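PDB 4JPQ: uncharacterized protein from Bacteroides uniformis, which probably binds carbohydrate as a member of carbohydrate-binding family 9, although its ligand and biological role are not established. Local coordinates for residues I32-L37 against H65-E70; C89-V94 against P206-P211; K10-T15 against D28-E33. All coordinates share one frame; numbering follows the deposited sequence.

Contact 1. Residues I32-L37 against H65-E70; sequences IEFQPL and HYKVKE
The backbones carrying Phe-34 and its partners His-65 and Lys-67 stay well apart, the nearest CA atoms being those of Phe-34 and Tyr-66 at 8.7 Å. No hydrogen bond joins the two segments, because strand 50-57 runs between them and pairs antiparallel with both. The contact therefore reaches over an intervening strand and is made by side chains alone. On one face of the layer, the aliphatic part of Lys-67 crosses the Phe-34 ring at about a right angle, with CD lying over the ring face 3.3 Å from CZ of Phe-34. A bend at chi3 (62°) brings NZ over the CE2 side of the ring, 4.5 Å from the Phe-34 centroid, an off-centre cation-pi contact 29° from the normal. His-65 approaches the ring edge instead, its ND1 3.5 Å from CE1 of Phe-34, with the two planes inclined at 52°. The imidazole is gripped at both nitrogens, by Arg-54 at ND1 and Glu-156 at NE2, which fixes the rotation of its ring. On the other face, Leu-37 CD1 meets the edge of Tyr-66 at CE2, 4.1 Å away, where Tyr-66 also packs on strand 89-95. The chemistry is thus divided: a buried apolar touch on the side of strand 89-95, and on the other a phenylalanine with a lysine chain over one face and, at its edge, a histidine whose nitrogens are already engaged, consistent with structural packing in a beta-sandwich.

Contact 2. Residues C89-V94 against P206-P211; sequences CVEFFV and PMFHCP
Phe-93 gives up more surface to the contact than any other residue, and it meets both Phe-208 and His-209 of the loop segment 206-211. Its ring turns an edge to the face of His-209: CE2 of Phe-93 sits over the centre of the imidazole, the centroids are 4.8 Å apart and the planes stand at 70°. The result is a T-shaped pair. His-209 is held in this attitude from outside, since its ND1 is hydrogen-bonded to the hydroxyl of Tyr-102, and it is also the centre of an inverse gamma turn closed by a weak bond from Cys-210 N to Phe-208 O. That same carbonyl oxygen, Phe-208 O, comes obliquely to within 3.6 Å of Phe-93 CE2, while CB of Phe-208 packs 4.1 Å from Phe-93 CZ. Phe-208 is the second large contributor. With CG anti to its carbonyl carbon (chi1 -69°), its ring is swung toward the strand, where Glu-91 reaches it through an extended side chain. OE1 of Glu-91 lies 3.4 Å from CD2 of Phe-208, the carboxylate and ring planes 85° apart. The other oxygen of Glu-91 is close to Glu-106, a pairing of like charges that may favour protonation of one of them. A bound CXS molecule, probably from the crystallisation liquor, accepts a hydrogen bond from Phe-208 N and lies near His-209, which may mark a pocket. Strand 89-95 is flanked by strands 102-108 and 178-186; Tyr-184 of the latter stacks on Phe-208 and meets Phe-93 edge-to-face, so that the loop covers the layer on the face away from strand 61-70.

Contact 3. Residues K10-T15 against D28-E33; sequences KKVMCT and DGNGIE
Val-12 and Asn-30 form the larger of two side-chain meetings here, and Lys-10 with Ile-32 the other. Both methyl groups of Val-12 lie against the Asn-30 side chain, which they cross obliquely: CG1 of Val-12 is 3.5 Å from ND2 of Asn-30, and CG2 of Val-12 is 4.0 Å from CB of Asn-30. With CG1 of the valine anti to the backbone N (chi1 174°), both branches lie against the amide carbon, CG1 extending to ND2 and CG2 to CB. Alongside, CD1 of Ile-32 touches CB of Lys-10 at 3.8 Å and approaches CG2 of Val-12 at 4.3 Å. Ile-32 does this through a folded CG1 branch (chi2 -54°), whereas the lysine chain bends away beyond its CB. No hydrogen bond links the segments, so the meeting is van der Waals packing.

The second shell fixes the pieces. ND2 of Asn-30 is hydrogen-bonded to the carbonyl oxygen of Leu-26, which ties the amide back to the preceding helix. The helix itself ends in a Schellman motif: Ile-32 N reaches Leu-27 O, the bond from Gly-31 N to Asp-28 O is weak at 3.3 Å, and Gly-31 supplies the positive phi of the C-prime position. This turn brings Ile-32 round to the segment 10-15. From either side of the turn, Asp-28 OD1 (salt bridge) and Ile-32 O (hydrogen bond) both bind NH1 of Arg-54.

In the segment 10-15, Lys-10 and Val-12 are bonded by their backbones to His-57, and Val-12 also packs on Leu-26 and Ala-56. The contact thus seats the C-terminal end of helix 23-29 beside the end of strand 6-11, which lies parallel to both strand 50-57 and strand 215-219.

Contacts 3 and 1 are consecutive along the chain and share Ile-32 and Glu-33, their centres about 16 Å apart. The exit of helix 23-29 leads directly into strand 35-36, and strand 50-57 flanks both contacts, with its Arg-54 binding residues in each. Contact 2 closes last, at 206-211. Its centre lies about 16 Å from that of contact 1, and the two touch: Tyr-66 and Val-68 pack on Val-90 and Tyr-66 also on Phe-92, so strands 61-70 and 89-95 face each other across the interior. Contacts 2 and 3 are about 25 Å apart between centres and do not touch. Contact 1 thus continues the chain from the peripheral helix end of contact 3 and packs, through strand 61-70, on the strand of contact 2.

Contact 1. Residues I32-L37 against H65-E70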
loop_
_atom_site.group_PDB
_atom_site.type_symbol
_atom_site.label_atom_id
_atom_site.label_comp_id
_atom_site.label_asym_id
_atom_site.label_seq_id
_atom_site.Cartn_x
_atom_site.Cartn_y
_atom_site.Cartn_z
ATOM N N ILE A 32 -14.545 -10.123 2.952
ATOM C CA ILE A 32 -13.093 -9.973 3.133
ATOM C C ILE A 32 -12.863 -9.094 4.356
ATOM O O ILE A 32 -13.184 -7.926 4.317
ATOM C CB ILE A 32 -12.412 -9.381 1.867
ATOM C CG1 ILE A 32 -12.775 -10.190 0.607
ATOM C CG2 ILE A 32 -10.898 -9.331 2.044
ATOM C CD1 ILE A 32 -12.496 -11.687 0.681
ATOM N N GLU A 33 -12.291 -9.661 5.419
ATOM C CA GLU A 33 -12.132 -8.962 6.709
ATOM C C GLU A 33 -10.990 -7.947 6.730
ATOM O O GLU A 33 -9.995 -8.108 6.023
ATOM C CB GLU A 33 -11.848 -9.970 7.847
ATOM C CG GLU A 33 -12.586 -9.673 9.143
ATOM C CD GLU A 33 -14.053 -10.079 9.095
ATOM O OE1 GLU A 33 -14.515 -10.619 8.069
ATOM O OE2 GLU A 33 -14.754 -9.865 10.103
ATOM N N PHE A 34 -11.126 -6.939 7.596
ATOM C CA PHE A 34 -10.079 -5.921 7.799
ATOM C C PHE A 34 -9.022 -6.404 8.790
ATOM O O PHE A 34 -9.317 -7.160 9.708
ATOM C CB PHE A 34 -10.653 -4.575 8.268
ATOM C CG PHE A 34 -11.416 -3.850 7.205
ATOM C CD1 PHE A 34 -10.737 -3.162 6.198
ATOM C CD2 PHE A 34 -12.807 -3.862 7.190
ATOM C CE1 PHE A 34 -11.436 -2.497 5.193
ATOM C CE2 PHE A 34 -13.512 -3.199 6.186
ATOM C CZ PHE A 34 -12.827 -2.521 5.181
ATOM N N GLN A 35 -7.796 -5.941 8.576
ATOM C CA GLN A 35 -6.621 -6.249 9.384
ATOM C C GLN A 35 -6.123 -4.923 9.953
ATOM O O GLN A 35 -6.048 -3.940 9.203
ATOM C CB GLN A 35 -5.503 -6.822 8.492
ATOM C CG GLN A 35 -5.914 -7.944 7.541
ATOM C CD GLN A 35 -6.474 -9.136 8.271
ATOM O OE1 GLN A 35 -7.578 -9.596 7.984
ATOM N NE2 GLN A 35 -5.731 -9.622 9.253
ATOM N N PRO A 36 -5.770 -4.876 11.252
ATOM C CA PRO A 36 -5.258 -3.616 11.776
ATOM C C PRO A 36 -3.813 -3.346 11.309
ATOM O O PRO A 36 -3.028 -4.283 11.149
ATOM C CB PRO A 36 -5.339 -3.811 13.297
ATOM C CG PRO A 36 -5.199 -5.276 13.501
ATOM C CD PRO A 36 -5.697 -5.955 12.256
ATOM N N LEU A 37 -3.511 -2.073 11.046
ATOM C CA LEU A 37 -2.170 -1.582 10.679
ATOM C C LEU A 37 -1.857 -0.595 11.805
ATOM O O LEU A 37 -2.163 0.591 11.706
ATOM C CB LEU A 37 -2.224 -0.931 9.299
ATOM C CG LEU A 37 -0.927 -0.621 8.544
ATOM C CD1 LEU A 37 -1.263 -0.136 7.139
ATOM C CD2 LEU A 37 -0.043 0.386 9.253
ATOM N N HIS A 65 -7.607 -2.284 -0.016
ATOM C CA HIS A 65 -8.543 -1.312 0.500
ATOM C C HIS A 65 -8.066 -0.905 1.888
ATOM O O HIS A 65 -7.989 -1.750 2.766
ATOM C CB HIS A 65 -9.958 -1.911 0.536
ATOM C CG HIS A 65 -11.009 -0.964 1.028
ATOM N ND1 HIS A 65 -12.000 -1.336 1.909
ATOM C CD2 HIS A 65 -11.191 0.353 0.800
ATOM C CE1 HIS A 65 -12.762 -0.295 2.183
ATOM N NE2 HIS A 65 -12.295 0.742 1.519
ATOM N N TYR A 66 -7.706 0.368 2.042
ATOM C CA TYR A 66 -7.265 0.959 3.295
ATOM C C TYR A 66 -8.343 1.878 3.830
ATOM O O TYR A 66 -8.978 2.594 3.046
ATOM C CB TYR A 66 -6.044 1.855 3.060
ATOM C CG TYR A 66 -4.775 1.165 2.662
ATOM C CD1 TYR A 66 -4.478 0.935 1.316
ATOM C CD2 TYR A 66 -3.828 0.784 3.628
ATOM C CE1 TYR A 66 -3.287 0.318 0.936
ATOM C CE2 TYR A 66 -2.635 0.168 3.258
ATOM C CZ TYR A 66 -2.369 -0.058 1.914
ATOM O OH TYR A 66 -1.207 -0.667 1.527
ATOM N N LYS A 67 -8.507 1.896 5.154
ATOM C CA LYS A 67 -9.399 2.837 5.863
ATOM C C LYS A 67 -8.531 3.572 6.887
ATOM O O LYS A 67 -7.783 2.936 7.620
ATOM C CB LYS A 67 -10.531 2.111 6.570
ATOM C CG LYS A 67 -11.612 1.556 5.653
ATOM C CD LYS A 67 -12.563 0.596 6.371
ATOM C CE LYS A 67 -13.348 1.222 7.518
ATOM N NZ LYS A 67 -14.344 0.248 8.048
ATOM N N VAL A 68 -8.650 4.895 6.947
ATOM C CA VAL A 68 -7.861 5.746 7.854
ATOM C C VAL A 68 -8.718 6.777 8.602
ATOM O O VAL A 68 -9.690 7.278 8.049
ATOM C CB VAL A 68 -6.821 6.534 7.022
ATOM C CG1 VAL A 68 -6.010 7.489 7.887
ATOM C CG2 VAL A 68 -5.897 5.585 6.266
ATOM N N LYS A 69 -8.350 7.057 9.858
ATOM C CA LYS A 69 -8.917 8.155 10.658
ATOM C C LYS A 69 -7.724 8.831 11.356
ATOM O O LYS A 69 -7.081 8.201 12.195
ATOM C CB LYS A 69 -9.974 7.694 11.671
ATOM C CG LYS A 69 -10.797 8.861 12.252
ATOM C CD LYS A 69 -11.903 8.458 13.227
ATOM C CE LYS A 69 -11.340 7.995 14.564
ATOM N NZ LYS A 69 -12.405 7.862 15.596
ATOM N N GLU A 70 -7.422 10.084 10.982
ATOM C CA GLU A 70 -6.278 10.860 11.536
ATOM C C GLU A 70 -6.572 12.339 11.740
ATOM O O GLU A 70 -7.556 12.861 11.216
ATOM C CB GLU A 70 -5.016 10.687 10.674
ATOM C CG GLU A 70 -5.179 11.055 9.208
ATOM C CD GLU A 70 -3.916 10.824 8.384
ATOM O OE1 GLU A 70 -2.789 11.089 8.873
ATOM O OE2 GLU A 70 -4.052 10.405 7.214
#

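Contact 2. Residues C89-V94 against P206-P211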
loop_
_atom_site.group_PDB
_atom_site.type_symbol
_atom_site.label_atom_id
_atom_site.label_comp_id
_atom_site.label_asym_id
_atom_site.label_seq_id
_atom_site.Cartn_x
_atom_site.Cartn_y
_atom_site.Cartn_z
ATOM N N CYS A 89 -0.280 9.409 3.532
ATOM C CA CYS A 89 0.038 8.345 2.601
ATOM C C CYS A 89 -0.054 6.950 3.175
ATOM O O CYS A 89 0.399 6.720 4.293
ATOM C CB CYS A 89 1.476 8.621 2.154
ATOM S SG CYS A 89 2.237 7.485 0.993
ATOM N N VAL A 90 -0.607 6.031 2.371
ATOM C CA VAL A 90 -0.663 4.594 2.680
ATOM C C VAL A 90 0.234 3.902 1.656
ATOM O O VAL A 90 0.346 4.362 0.501
ATOM C CB VAL A 90 -2.066 3.984 2.662
ATOM C CG1 VAL A 90 -2.885 4.558 3.809
ATOM C CG2 VAL A 90 -2.773 4.162 1.319
ATOM N N GLU A 91 0.880 2.818 2.092
ATOM C CA GLU A 91 1.884 2.134 1.287
ATOM C C GLU A 91 1.750 0.609 1.339
ATOM O O GLU A 91 1.266 0.055 2.325
ATOM C CB GLU A 91 3.292 2.543 1.763
ATOM C CG GLU A 91 3.537 4.055 1.885
ATOM C CD GLU A 91 4.936 4.448 2.336
ATOM O OE1 GLU A 91 5.751 3.574 2.665
ATOM O OE2 GLU A 91 5.221 5.658 2.386
ATOM N N PHE A 92 2.180 -0.033 0.248
ATOM C CA PHE A 92 2.226 -1.488 0.085
ATOM C C PHE A 92 3.577 -1.841 -0.536
ATOM O O PHE A 92 3.887 -1.374 -1.629
ATOM C CB PHE A 92 1.094 -1.963 -0.833
ATOM C CG PHE A 92 1.144 -3.442 -1.184
ATOM C CD1 PHE A 92 1.261 -4.414 -0.187
ATOM C CD2 PHE A 92 1.011 -3.870 -2.511
ATOM C CE1 PHE A 92 1.274 -5.773 -0.502
ATOM C CE2 PHE A 92 1.014 -5.224 -2.831
ATOM C CZ PHE A 92 1.148 -6.175 -1.824
ATOM N N PHE A 93 4.373 -2.627 0.179
ATOM C CA PHE A 93 5.698 -3.072 -0.277
ATOM C C PHE A 93 5.590 -4.581 -0.458
ATOM O O PHE A 93 5.018 -5.244 0.404
ATOM C CB PHE A 93 6.782 -2.781 0.766
ATOM C CG PHE A 93 7.288 -1.350 0.788
ATOM C CD1 PHE A 93 6.419 -0.253 0.828
ATOM C CD2 PHE A 93 8.661 -1.098 0.865
ATOM C CE1 PHE A 93 6.913 1.052 0.883
ATOM C CE2 PHE A 93 9.153 0.199 0.925
ATOM C CZ PHE A 93 8.279 1.278 0.927
ATOM N N VAL A 94 6.156 -5.125 -1.541
ATOM C CA VAL A 94 6.023 -6.564 -1.838
ATOM C C VAL A 94 7.113 -7.120 -2.776
ATOM O O VAL A 94 7.485 -6.456 -3.742
ATOM C CB VAL A 94 4.599 -6.847 -2.412
ATOM C CG1 VAL A 94 4.363 -6.131 -3.742
ATOM C CG2 VAL A 94 4.325 -8.332 -2.562
ATOM N N PRO A 206 12.963 4.941 11.891
ATOM C CA PRO A 206 11.984 4.707 10.803
ATOM C C PRO A 206 12.549 4.453 9.424
ATOM O O PRO A 206 13.048 5.363 8.764
ATOM C CB PRO A 206 11.114 5.966 10.825
ATOM C CG PRO A 206 11.193 6.389 12.240
ATOM C CD PRO A 206 12.629 6.186 12.599
HETATM N N MSE A 207 12.497 3.184 9.034
HETATM C CA MSE A 207 12.995 2.702 7.754
HETATM C C MSE A 207 12.020 1.660 7.257
HETATM O O MSE A 207 11.762 0.690 7.953
HETATM C CB MSE A 207 14.367 2.131 8.068
HETATM C CG MSE A 207 15.371 3.228 8.415
HETATM SE SE MSE A 207 17.180 2.565 8.192
HETATM C CE MSE A 207 17.694 2.371 10.084
ATOM N N PHE A 208 11.454 1.869 6.072
ATOM C CA PHE A 208 10.471 0.948 5.493
ATOM C C PHE A 208 11.003 0.027 4.399
ATOM O O PHE A 208 10.365 -0.987 4.126
ATOM C CB PHE A 208 9.261 1.716 4.905
ATOM C CG PHE A 208 8.349 2.397 5.916
ATOM C CD1 PHE A 208 8.138 1.911 7.221
ATOM C CD2 PHE A 208 7.588 3.484 5.495
ATOM C CE1 PHE A 208 7.262 2.551 8.088
ATOM C CE2 PHE A 208 6.704 4.114 6.356
ATOM C CZ PHE A 208 6.540 3.646 7.655
ATOM N N HIS A 209 12.135 0.359 3.772
ATOM C CA HIS A 209 12.715 -0.459 2.680
ATOM C C HIS A 209 13.544 -1.651 3.219
ATOM O O HIS A 209 14.725 -1.804 2.894
ATOM C CB HIS A 209 13.528 0.448 1.748
ATOM C CG HIS A 209 12.703 1.474 1.039
ATOM N ND1 HIS A 209 12.304 1.337 -0.272
ATOM C CD2 HIS A 209 12.181 2.647 1.470
ATOM C CE1 HIS A 209 11.583 2.388 -0.624
ATOM N NE2 HIS A 209 11.491 3.198 0.416
ATOM N N CYS A 210 12.881 -2.537 3.973
ATOM C CA CYS A 210 13.521 -3.645 4.706
ATOM C C CYS A 210 12.826 -4.995 4.486
ATOM O O CYS A 210 12.016 -5.424 5.312
ATOM C CB CYS A 210 13.560 -3.286 6.189
ATOM S SG CYS A 210 11.968 -2.697 6.787
ATOM N N PRO A 211 13.157 -5.677 3.368
ATOM C CA PRO A 211 12.625 -7.003 3.044
ATOM C C PRO A 211 12.755 -8.083 4.124
ATOM O O PRO A 211 11.932 -8.993 4.153
ATOM C CB PRO A 211 13.430 -7.410 1.807
ATOM C CG PRO A 211 13.740 -6.129 1.144
ATOM C CD PRO A 211 13.993 -5.163 2.262
#

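Contact 3. Residues K10-T15 against D28-E33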
loop_
_atom_site.group_PDB
_atom_site.type_symbol
_atom_site.label_atom_id
_atom_site.label_comp_id
_atom_site.label_asym_id
_atom_site.label_seq_id
_atom_site.Cartn_x
_atom_site.Cartn_y
_atom_site.Cartn_z
ATOM N N LYS A 10 -7.623 -14.068 0.224
ATOM C CA LYS A 10 -8.728 -14.847 -0.364
ATOM C C LYS A 10 -8.945 -14.470 -1.830
ATOM O O LYS A 10 -8.705 -13.320 -2.212
ATOM C CB LYS A 10 -10.039 -14.639 0.417
ATOM C CG LYS A 10 -10.088 -15.231 1.826
ATOM C CD LYS A 10 -10.302 -16.745 1.803
ATOM C CE LYS A 10 -10.527 -17.341 3.187
ATOM N NZ LYS A 10 -9.284 -17.354 4.008
ATOM N N LYS A 11 -9.359 -15.446 -2.647
ATOM C CA LYS A 11 -9.649 -15.205 -4.066
ATOM C C LYS A 11 -11.096 -14.758 -4.248
ATOM O O LYS A 11 -11.999 -15.308 -3.626
ATOM C CB LYS A 11 -9.413 -16.434 -4.960
ATOM C CG LYS A 11 -9.464 -16.069 -6.453
ATOM C CD LYS A 11 -9.163 -17.192 -7.424
ATOM C CE LYS A 11 -9.107 -16.615 -8.839
ATOM N NZ LYS A 11 -8.888 -17.620 -9.917
ATOM N N VAL A 12 -11.280 -13.792 -5.146
ATOM C CA VAL A 12 -12.579 -13.262 -5.554
ATOM C C VAL A 12 -12.687 -13.490 -7.071
ATOM O O VAL A 12 -11.720 -13.262 -7.792
ATOM C CB VAL A 12 -12.672 -11.780 -5.157
ATOM C CG1 VAL A 12 -13.944 -11.149 -5.681
ATOM C CG2 VAL A 12 -12.590 -11.650 -3.634
HETATM N N MSE A 13 -13.873 -13.874 -7.538
HETATM C CA MSE A 13 -14.130 -14.260 -8.943
HETATM C C MSE A 13 -14.688 -13.131 -9.775
HETATM O O MSE A 13 -15.854 -12.754 -9.613
HETATM C CB MSE A 13 -15.140 -15.410 -8.976
HETATM C CG MSE A 13 -14.890 -16.545 -7.986
HETATM SE SE MSE A 13 -13.325 -17.556 -8.580
HETATM C CE MSE A 13 -13.142 -18.185 -6.723
ATOM N N CYS A 14 -13.874 -12.598 -10.690
ATOM C CA CYS A 14 -14.244 -11.462 -11.542
ATOM C C CYS A 14 -13.915 -11.777 -12.976
ATOM O O CYS A 14 -12.764 -12.101 -13.235
ATOM C CB CYS A 14 -13.378 -10.265 -11.164
ATOM S SG CYS A 14 -13.387 -9.798 -9.438
ATOM N N THR A 15 -14.878 -11.677 -13.898
ATOM C CA THR A 15 -14.594 -11.891 -15.340
ATOM C C THR A 15 -13.674 -10.807 -15.927
ATOM O O THR A 15 -12.862 -11.103 -16.806
ATOM C CB THR A 15 -15.861 -11.915 -16.216
ATOM O OG1 THR A 15 -16.604 -10.705 -16.034
ATOM C CG2 THR A 15 -16.726 -13.120 -15.891
ATOM N N ASP A 28 -16.873 -6.384 0.426
ATOM C CA ASP A 28 -17.947 -6.633 1.417
ATOM C C ASP A 28 -18.835 -7.800 0.959
ATOM O O ASP A 28 -19.322 -8.573 1.795
ATOM C CB ASP A 28 -18.809 -5.386 1.667
ATOM C CG ASP A 28 -18.083 -4.294 2.440
ATOM O OD1 ASP A 28 -16.977 -4.519 2.977
ATOM O OD2 ASP A 28 -18.631 -3.174 2.514
ATOM N N GLY A 29 -19.024 -7.913 -0.362
ATOM C CA GLY A 29 -19.792 -8.992 -0.982
ATOM C C GLY A 29 -19.184 -10.361 -0.788
ATOM O O GLY A 29 -19.919 -11.354 -0.699
ATOM N N ASN A 30 -17.850 -10.414 -0.729
ATOM C CA ASN A 30 -17.105 -11.666 -0.480
ATOM C C ASN A 30 -16.650 -11.877 0.984
ATOM O O ASN A 30 -15.978 -12.866 1.280
ATOM C CB ASN A 30 -15.931 -11.810 -1.467
ATOM C CG ASN A 30 -16.396 -11.962 -2.905
ATOM O OD1 ASN A 30 -16.511 -13.088 -3.429
ATOM N ND2 ASN A 30 -16.752 -10.844 -3.532
ATOM N N GLY A 31 -17.072 -10.994 1.890
ATOM C CA GLY A 31 -16.748 -11.096 3.312
ATOM C C GLY A 31 -15.265 -11.023 3.622
ATOM O O GLY A 31 -14.791 -11.763 4.467
ATOM N N ILE A 32 -14.545 -10.123 2.952
ATOM C CA ILE A 32 -13.093 -9.973 3.133
ATOM C C ILE A 32 -12.863 -9.094 4.356
ATOM O O ILE A 32 -13.184 -7.926 4.317
ATOM C CB ILE A 32 -12.412 -9.381 1.867
ATOM C CG1 ILE A 32 -12.775 -10.190 0.607
ATOM C CG2 ILE A 32 -10.898 -9.331 2.044
ATOM C CD1 ILE A 32 -12.496 -11.687 0.681
ATOM N N GLU A 33 -12.291 -9.661 5.419
ATOM C CA GLU A 33 -12.132 -8.962 6.709
ATOM C C GLU A 33 -10.990 -7.947 6.730
ATOM O O GLU A 33 -9.995 -8.108 6.023
ATOM C CB GLU A 33 -11.848 -9.970 7.847
ATOM C CG GLU A 33 -12.586 -9.673 9.143
ATOM C CD GLU A 33 -14.053 -10.079 9.095
ATOM O OE1 GLU A 33 -14.515 -10.619 8.069
ATOM O OE2 GLU A 33 -14.754 -9.865 10.103
#